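Side-chain contacts in glycosyl hydrolase, family 31/fibronectin type III domain protein (Clostridium perfringens, PDB 4UAP), which binds N-acetylgalactosamine through a family 32 carbohydrate-binding module, which probably brings a family 31 glycoside hydrolase to galactose-type sugars: residues A[14-19]-A[41-46]; A[73-76]-A[82-85]. All coordinates share one frame; numbering follows the deposited sequence.

Contact 1 (A[14-19]-A[41-46]); sequences QLQSGM and WIFTSD. With NGA (2-acetamido-2-deoxy-beta-D-galactopyranose), chain C.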
ATOM      1  N   GLN A  14       1.517  11.684   7.715  1.00 10.12           N
ATOM      2  CA  GLN A  14       2.165  10.508   8.318  1.00  9.81           C
ATOM      3  C   GLN A  14       3.445  10.091   7.600  1.00 11.62           C
ATOM      4  O   GLN A  14       4.168   9.213   8.070  1.00 10.19           O
ATOM      5  CB  GLN A  14       1.224   9.305   8.322  1.00  6.76           C
ATOM      6  CG  GLN A  14      -0.104   9.539   8.985  1.00  8.66           C
ATOM      7  CD  GLN A  14       0.044   9.893  10.434  1.00 14.02           C
ATOM      8  OE1 GLN A  14       0.416   9.058  11.255  1.00 15.17           O
ATOM      9  NE2 GLN A  14      -0.241  11.142  10.762  1.00 19.49           N
ATOM     10  N   LEU A  15       3.712  10.712   6.461  1.00  9.07           N
ATOM     11  CA  LEU A  15       4.675  10.172   5.517  1.00  6.42           C
ATOM     12  C   LEU A  15       5.930  11.005   5.435  1.00 11.75           C
ATOM     13  O   LEU A  15       5.911  12.211   5.685  1.00  8.53           O
ATOM     14  CB  LEU A  15       4.047  10.065   4.123  1.00  8.34           C
ATOM     15  CG  LEU A  15       2.756   9.253   4.074  1.00  9.09           C
ATOM     16  CD1 LEU A  15       2.216   9.197   2.634  1.00 10.71           C
ATOM     17  CD2 LEU A  15       2.989   7.865   4.647  1.00  6.23           C
ATOM     18  N   GLN A  16       7.021  10.348   5.066  1.00  6.47           N
ATOM     19  CA  GLN A  16       8.308  11.010   4.932  1.00  8.80           C
ATOM     20  C   GLN A  16       8.297  11.938   3.727  1.00 12.68           C
ATOM     21  O   GLN A  16       7.782  11.584   2.662  1.00  9.10           O
ATOM     22  CB  GLN A  16       9.432   9.978   4.792  1.00  7.23           C
ATOM     23  CG  GLN A  16      10.821  10.585   4.585  1.00  8.79           C
ATOM     24  CD  GLN A  16      11.257  11.448   5.752  1.00 11.15           C
ATOM     25  OE1 GLN A  16      10.833  11.240   6.895  1.00  9.80           O
ATOM     26  NE2 GLN A  16      12.104  12.432   5.471  1.00 11.49           N
ATOM     27  N   SER A  17       8.880  13.121   3.894  1.00 11.74           N
ATOM     28  CA  SER A  17       8.951  14.100   2.812  1.00 14.38           C
ATOM     29  C   SER A  17       9.538  13.496   1.537  1.00 14.68           C
ATOM     30  O   SER A  17      10.585  12.859   1.571  1.00 10.51           O
ATOM     31  CB  SER A  17       9.790  15.306   3.257  1.00 21.81           C
ATOM     32  OG  SER A  17       9.885  16.266   2.221  1.00 30.28           O
ATOM     33  N   GLY A  18       8.871  13.697   0.405  1.00 13.62           N
ATOM     34  CA  GLY A  18       9.382  13.176  -0.851  1.00 14.52           C
ATOM     35  C   GLY A  18       9.052  11.713  -1.091  1.00 12.68           C
ATOM     36  O   GLY A  18       9.372  11.163  -2.142  1.00 14.12           O
ATOM     37  N   MET A  19       8.396  11.093  -0.115  1.00 11.30           N
ATOM     38  CA  MET A  19       8.055   9.674  -0.156  1.00  8.90           C
ATOM     39  C   MET A  19       6.568   9.508   0.150  1.00  8.78           C
ATOM     40  O   MET A  19       6.177   8.692   0.984  1.00  7.69           O
ATOM     41  CB  MET A  19       8.920   8.883   0.846  1.00  7.29           C
ATOM     42  CG  MET A  19      10.426   9.186   0.730  1.00  9.31           C
ATOM     43  SD  MET A  19      11.513   8.173   1.788  1.00  4.18           S
ATOM     44  CE  MET A  19      11.465   6.628   0.910  1.00  9.58           C
ATOM     45  N   TRP A  41      10.463   8.995   8.549  1.00  7.95           N
ATOM     46  CA  TRP A  41      11.693   8.425   9.100  1.00  8.68           C
ATOM     47  C   TRP A  41      11.980   8.970  10.493  1.00  8.11           C
ATOM     48  O   TRP A  41      11.651  10.117  10.801  1.00  8.09           O
ATOM     49  CB  TRP A  41      12.886   8.707   8.188  1.00 10.96           C
ATOM     50  CG  TRP A  41      12.848   7.973   6.884  1.00  9.43           C
ATOM     51  CD1 TRP A  41      11.780   7.305   6.338  1.00  8.87           C
ATOM     52  CD2 TRP A  41      13.924   7.844   5.952  1.00 12.46           C
ATOM     53  NE1 TRP A  41      12.138   6.763   5.127  1.00  8.49           N
ATOM     54  CE2 TRP A  41      13.446   7.078   4.866  1.00 10.01           C
ATOM     55  CE3 TRP A  41      15.257   8.286   5.941  1.00 15.88           C
ATOM     56  CZ2 TRP A  41      14.253   6.752   3.771  1.00 12.81           C
ATOM     57  CZ3 TRP A  41      16.057   7.961   4.850  1.00 13.53           C
ATOM     58  CH2 TRP A  41      15.551   7.201   3.780  1.00 14.78           C
ATOM     59  N   ILE A  42      12.574   8.132  11.332  1.00  7.93           N
ATOM     60  CA  ILE A  42      12.991   8.531  12.663  1.00 12.64           C
ATOM     61  C   ILE A  42      14.452   8.968  12.645  1.00  9.60           C
ATOM     62  O   ILE A  42      15.329   8.155  12.369  1.00  8.56           O
ATOM     63  CB  ILE A  42      12.835   7.383  13.675  1.00 15.16           C
ATOM     64  CG1 ILE A  42      11.430   6.784  13.604  1.00 15.05           C
ATOM     65  CG2 ILE A  42      13.161   7.874  15.080  1.00 15.05           C
ATOM     66  CD1 ILE A  42      10.355   7.785  13.763  1.00 18.24           C
ATOM     67  N   PHE A  43      14.705  10.239  12.948  1.00  8.47           N
ATOM     68  CA  PHE A  43      16.046  10.814  12.842  1.00  8.70           C
ATOM     69  C   PHE A  43      16.733  11.012  14.186  1.00  9.20           C
ATOM     70  O   PHE A  43      17.957  11.078  14.249  1.00  7.85           O
ATOM     71  CB  PHE A  43      15.992  12.163  12.125  1.00  9.58           C
ATOM     72  CG  PHE A  43      15.640  12.066  10.665  1.00 13.25           C
ATOM     73  CD1 PHE A  43      16.612  11.787   9.728  1.00 11.19           C
ATOM     74  CD2 PHE A  43      14.334  12.268  10.235  1.00 11.10           C
ATOM     75  CE1 PHE A  43      16.299  11.703   8.386  1.00 19.49           C
ATOM     76  CE2 PHE A  43      14.017  12.186   8.899  1.00 10.94           C
ATOM     77  CZ  PHE A  43      14.994  11.904   7.970  1.00  9.62           C
ATOM     78  N   THR A  44      15.941  11.156  15.248  1.00  6.95           N
ATOM     79  CA  THR A  44      16.491  11.352  16.586  1.00 10.21           C
ATOM     80  C   THR A  44      15.765  10.475  17.583  1.00 12.76           C
ATOM     81  O   THR A  44      14.630  10.050  17.351  1.00  9.55           O
ATOM     82  CB  THR A  44      16.398  12.819  17.067  1.00 13.49           C
ATOM     83  OG1 THR A  44      15.020  13.174  17.260  1.00 15.40           O
ATOM     84  CG2 THR A  44      17.039  13.759  16.057  1.00 13.80           C
ATOM     85  N   SER A  45      16.434  10.211  18.696  1.00  9.05           N
ATOM     86  CA  SER A  45      15.882   9.372  19.746  1.00 11.39           C
ATOM     87  C   SER A  45      14.736  10.054  20.492  1.00 10.92           C
ATOM     88  O   SER A  45      13.966   9.377  21.155  1.00 13.84           O
ATOM     89  CB  SER A  45      16.987   8.972  20.736  1.00 12.33           C
ATOM     90  OG  SER A  45      17.698  10.118  21.187  1.00 13.75           O
ATOM     91  N   ASP A  46      14.619  11.377  20.397  1.00 11.06           N
ATOM     92  CA  ASP A  46      13.529  12.070  21.109  1.00 13.60           C
ATOM     93  C   ASP A  46      12.465  12.661  20.176  1.00 20.17           C
ATOM     94  O   ASP A  46      11.600  13.432  20.601  1.00 19.04           O
ATOM     95  CB  ASP A  46      14.096  13.167  22.015  1.00 14.14           C
ATOM     96  CG  ASP A  46      14.864  14.234  21.250  1.00 21.16           C
ATOM     97  OD1 ASP A  46      15.009  14.114  20.011  1.00 25.36           O
ATOM     98  OD2 ASP A  46      15.340  15.190  21.901  1.00 25.29           O
TER
HETATM   99  C1  NGA C 201      16.053   3.573   8.396  1.00 33.04           C
HETATM  100  C2  NGA C 201      16.062   3.056   6.960  1.00 24.90           C
HETATM  101  C3  NGA C 201      15.174   3.928   6.099  1.00 19.79           C
HETATM  102  C4  NGA C 201      13.802   4.028   6.754  1.00 17.64           C
HETATM  103  C5  NGA C 201      13.965   4.683   8.126  1.00 16.62           C
HETATM  104  C6  NGA C 201      12.693   4.850   8.947  1.00 21.30           C
HETATM  105  C7  NGA C 201      17.981   1.924   5.902  1.00 34.18           C
HETATM  106  C8  NGA C 201      19.371   2.092   5.360  1.00 28.63           C
HETATM  107  N2  NGA C 201      17.420   3.027   6.413  1.00 28.96           N
HETATM  108  O1  NGA C 201      16.543   2.548   9.226  1.00 38.69           O
HETATM  109  O3  NGA C 201      15.127   3.352   4.816  1.00 20.64           O
HETATM  110  O4  NGA C 201      13.276   2.725   6.896  1.00 16.40           O
HETATM  111  O5  NGA C 201      14.780   3.872   8.918  1.00 28.17           O
HETATM  112  O6  NGA C 201      13.020   5.351  10.240  1.00 13.30           O
HETATM  113  O7  NGA C 201      17.426   0.816   5.858  1.00 23.92           O
HETATM  114  O   HOH W   1      10.644  12.280   9.427  1.00 15.71           O
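Q16 and M19 pack against W41 on the side away from the bound sugar. The indole is sandwiched. C4 of the N-acetylgalactosamine lies over one face, and CG of Q16 over the opposite face. That CG makes a CH-pi contact, 4.0 Å from the centroid of the five-membered ring of W41 and 15° off its normal. In Q16 the CG is anti to the backbone N (chi1 178°), which carries the chain out to the indole; a bend at chi2 then turns the amide toward the backbone of W41. OE1 of Q16 accepts from N of W41 at 2.8 Å, with the donor tilted from the carbonyl plane. M19 comes from a type II turn over residues 16-19. Its SD lies 3.7 Å from CZ2 of W41, an oblique Met-aromatic contact. NE1 of W41 is hydrogen-bonded to D38.

The side toward F43 is looser and wetter. NE2 of Q16 reaches the edge of the F43 ring, 3.9 Å from CZ. One water donates to OE1 of Q16 and to O of W41, so OE1 takes two bonds. F43 itself is exposed.

The next peptide turns to the ligand. N of I42 donates to O6 of the sugar at 3.0 Å, nearly straight at 174°. The chemistry is divided: the aromatic face meets the apolar C-H face of the galactose-type ring, while a backbone N-H meets O6 of its hydroxymethyl group. Q16 and M19 pack behind the indole, consistent with a binding platform set by its second shell.

Contact 2 (A[73-76]-A[82-85]); sequences YNRM and INIA. With NGA (2-acetamido-2-deoxy-beta-D-galactopyranose), chain C.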
ATOM      1  N   TYR A  73       3.744  -4.172  -3.758  1.00  4.78           N
ATOM      2  CA  TYR A  73       5.161  -4.480  -3.842  1.00  8.00           C
ATOM      3  C   TYR A  73       5.861  -4.050  -2.558  1.00  7.85           C
ATOM      4  O   TYR A  73       5.880  -2.867  -2.202  1.00  6.54           O
ATOM      5  CB  TYR A  73       5.787  -3.803  -5.060  1.00  7.37           C
ATOM      6  CG  TYR A  73       5.314  -4.380  -6.380  1.00  9.39           C
ATOM      7  CD1 TYR A  73       4.103  -3.977  -6.948  1.00 10.62           C
ATOM      8  CD2 TYR A  73       6.079  -5.332  -7.059  1.00 13.27           C
ATOM      9  CE1 TYR A  73       3.670  -4.506  -8.155  1.00 15.31           C
ATOM     10  CE2 TYR A  73       5.645  -5.875  -8.264  1.00 15.38           C
ATOM     11  CZ  TYR A  73       4.453  -5.453  -8.807  1.00 16.12           C
ATOM     12  OH  TYR A  73       4.037  -5.981 -10.004  1.00 20.31           O
ATOM     13  N   ASN A  74       6.423  -5.031  -1.859  1.00  8.36           N
ATOM     14  CA  ASN A  74       7.006  -4.804  -0.549  1.00  8.96           C
ATOM     15  C   ASN A  74       8.489  -4.483  -0.630  1.00  9.01           C
ATOM     16  O   ASN A  74       9.165  -4.869  -1.579  1.00  7.98           O
ATOM     17  CB  ASN A  74       6.784  -6.024   0.340  1.00  9.22           C
ATOM     18  CG  ASN A  74       5.316  -6.284   0.589  1.00 10.52           C
ATOM     19  OD1 ASN A  74       4.593  -5.391   1.022  1.00  9.19           O
ATOM     20  ND2 ASN A  74       4.857  -7.494   0.272  1.00  9.02           N
ATOM     21  N   ARG A  75       8.984  -3.770   0.374  1.00  6.64           N
ATOM     22  CA  ARG A  75      10.384  -3.377   0.383  1.00  7.53           C
ATOM     23  C   ARG A  75      11.252  -4.587   0.695  1.00  7.26           C
ATOM     24  O   ARG A  75      11.145  -5.174   1.769  1.00  9.51           O
ATOM     25  CB  ARG A  75      10.644  -2.261   1.397  1.00  6.68           C
ATOM     26  CG  ARG A  75      12.101  -1.800   1.395  1.00  9.64           C
ATOM     27  CD  ARG A  75      12.378  -0.833   2.521  1.00  9.01           C
ATOM     28  NE  ARG A  75      13.773  -0.416   2.501  1.00 13.58           N
ATOM     29  CZ  ARG A  75      14.288   0.476   3.339  1.00 18.32           C
ATOM     30  NH1 ARG A  75      13.515   1.036   4.264  1.00 11.95           N
ATOM     31  NH2 ARG A  75      15.569   0.803   3.248  1.00 14.68           N
ATOM     32  N   MET A  76      12.115  -4.949  -0.248  1.00  8.71           N
ATOM     33  CA  MET A  76      12.965  -6.127  -0.088  1.00  9.16           C
ATOM     34  C   MET A  76      14.440  -5.741  -0.002  1.00 11.17           C
ATOM     35  O   MET A  76      14.864  -4.719  -0.553  1.00  9.44           O
ATOM     36  CB  MET A  76      12.761  -7.113  -1.249  1.00  8.23           C
ATOM     37  CG  MET A  76      11.291  -7.482  -1.517  1.00  8.52           C
ATOM     38  SD  MET A  76      10.422  -8.205  -0.108  1.00  6.61           S
ATOM     39  CE  MET A  76      11.119  -9.853  -0.130  1.00 13.61           C
ATOM     40  N   ILE A  82      12.781  -9.983   3.056  1.00 11.93           N
ATOM     41  CA  ILE A  82      11.949  -8.795   3.242  1.00 11.42           C
ATOM     42  C   ILE A  82      12.606  -7.838   4.255  1.00 11.46           C
ATOM     43  O   ILE A  82      13.107  -8.263   5.305  1.00  9.61           O
ATOM     44  CB  ILE A  82      10.534  -9.175   3.701  1.00  8.81           C
ATOM     45  CG1 ILE A  82       9.583  -7.983   3.567  1.00  9.37           C
ATOM     46  CG2 ILE A  82      10.553  -9.734   5.134  1.00 12.45           C
ATOM     47  CD1 ILE A  82       8.113  -8.396   3.490  1.00 11.18           C
ATOM     48  N   ASN A  83      12.627  -6.548   3.927  1.00  7.64           N
ATOM     49  CA  ASN A  83      13.286  -5.572   4.790  1.00  9.60           C
ATOM     50  C   ASN A  83      12.508  -5.348   6.077  1.00 10.69           C
ATOM     51  O   ASN A  83      11.291  -5.513   6.121  1.00 10.57           O
ATOM     52  CB  ASN A  83      13.485  -4.241   4.050  1.00  8.68           C
ATOM     53  CG  ASN A  83      14.221  -3.207   4.891  1.00 12.61           C
ATOM     54  OD1 ASN A  83      13.613  -2.273   5.415  1.00  9.65           O
ATOM     55  ND2 ASN A  83      15.538  -3.381   5.033  1.00  7.62           N
ATOM     56  N   ILE A  84      13.219  -4.976   7.132  1.00  9.10           N
ATOM     57  CA  ILE A  84      12.604  -4.756   8.434  1.00  9.32           C
ATOM     58  C   ILE A  84      11.526  -3.641   8.426  1.00 11.50           C
ATOM     59  O   ILE A  84      10.603  -3.646   9.248  1.00 10.53           O
ATOM     60  CB  ILE A  84      13.704  -4.434   9.474  1.00 12.10           C
ATOM     61  CG1 ILE A  84      13.174  -4.563  10.903  1.00 19.14           C
ATOM     62  CG2 ILE A  84      14.318  -3.074   9.206  1.00  9.74           C
ATOM     63  CD1 ILE A  84      14.250  -4.330  11.969  1.00 20.77           C
ATOM     64  N   ALA A  85      11.619  -2.699   7.488  1.00  7.82           N
ATOM     65  CA  ALA A  85      10.639  -1.610   7.426  1.00  9.76           C
ATOM     66  C   ALA A  85       9.402  -1.977   6.595  1.00 10.26           C
ATOM     67  O   ALA A  85       8.434  -1.222   6.558  1.00  7.85           O
ATOM     68  CB  ALA A  85      11.293  -0.343   6.866  1.00 10.11           C
TER
HETATM   69  C1  NGA C 201      16.053   3.573   8.396  1.00 33.04           C
HETATM   70  C2  NGA C 201      16.062   3.056   6.960  1.00 24.90           C
HETATM   71  C3  NGA C 201      15.174   3.928   6.099  1.00 19.79           C
HETATM   72  C4  NGA C 201      13.802   4.028   6.754  1.00 17.64           C
HETATM   73  C5  NGA C 201      13.965   4.683   8.126  1.00 16.62           C
HETATM   74  C6  NGA C 201      12.693   4.850   8.947  1.00 21.30           C
HETATM   75  C7  NGA C 201      17.981   1.924   5.902  1.00 34.18           C
HETATM   76  C8  NGA C 201      19.371   2.092   5.360  1.00 28.63           C
HETATM   77  N2  NGA C 201      17.420   3.027   6.413  1.00 28.96           N
HETATM   78  O1  NGA C 201      16.543   2.548   9.226  1.00 38.69           O
HETATM   79  O3  NGA C 201      15.127   3.352   4.816  1.00 20.64           O
HETATM   80  O4  NGA C 201      13.276   2.725   6.896  1.00 16.40           O
HETATM   81  O5  NGA C 201      14.780   3.872   8.918  1.00 28.17           O
HETATM   82  O6  NGA C 201      13.020   5.351  10.240  1.00 13.30           O
HETATM   83  O7  NGA C 201      17.426   0.816   5.858  1.00 23.92           O
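R75 and N83 lie side by side and point the same way, toward the sugar. The polar contacts are of two kinds. Between the backbones, N of N83 donates to O of R75 at 3.0 Å, next to a single bridge that pairs M76 with I82. Between the side chains, the amide of N83 stacks on the guanidinium of R75, their planes 27° apart. OD1 of N83 sits over one face, 3.5 Å from NE of R75, without a hydrogen bond. This OD1 instead accepts from N of A85 at 2.9 Å, closing an Asx turn, while ND2 goes to N77.

The apolar contact lies farther back. SD of M76 is 3.8 Å from CG1 of I82.

The ligand bonds come from the end of the arginine, extended from CG to NE. NH1 of R75 donates to O3 of the N-acetylgalactosamine at 2.9 Å and to O4 at 3.1 Å, both bent. NH2 of R75 adds weak bonds to O3 and O7. CB of A85 lies 3.7 Å from NH1 of R75, obliquely to the guanidinium, and as close to O4 of the sugar. R36 lies close by and is also in the pocket. This is a sugar site at the loop end of a beta-sandwich, with an arginine on the O3 and O4 hydroxyls of a galactose-type ring.

Contacts 1 and 2 meet the same sugar without touching each other; their centres are about 17 Å apart. Contact 1 joins two loops, its centre about 18 Å from the centre of the chain, and has one exposed and one buried residue among those that touch. Contact 2 lies deeper, its centre about 12 Å from the centre of the chain. It joins segment 73-76, which continues strand 64-74, to the loop that follows, and half of its touching residues are buried. The chemistry differs accordingly. The outer loops offer an aromatic surface and a backbone donor, with a water beside them. Segment 73-76 offers a charged side chain to ring hydroxyls. Together they supply four of the five pocket residues.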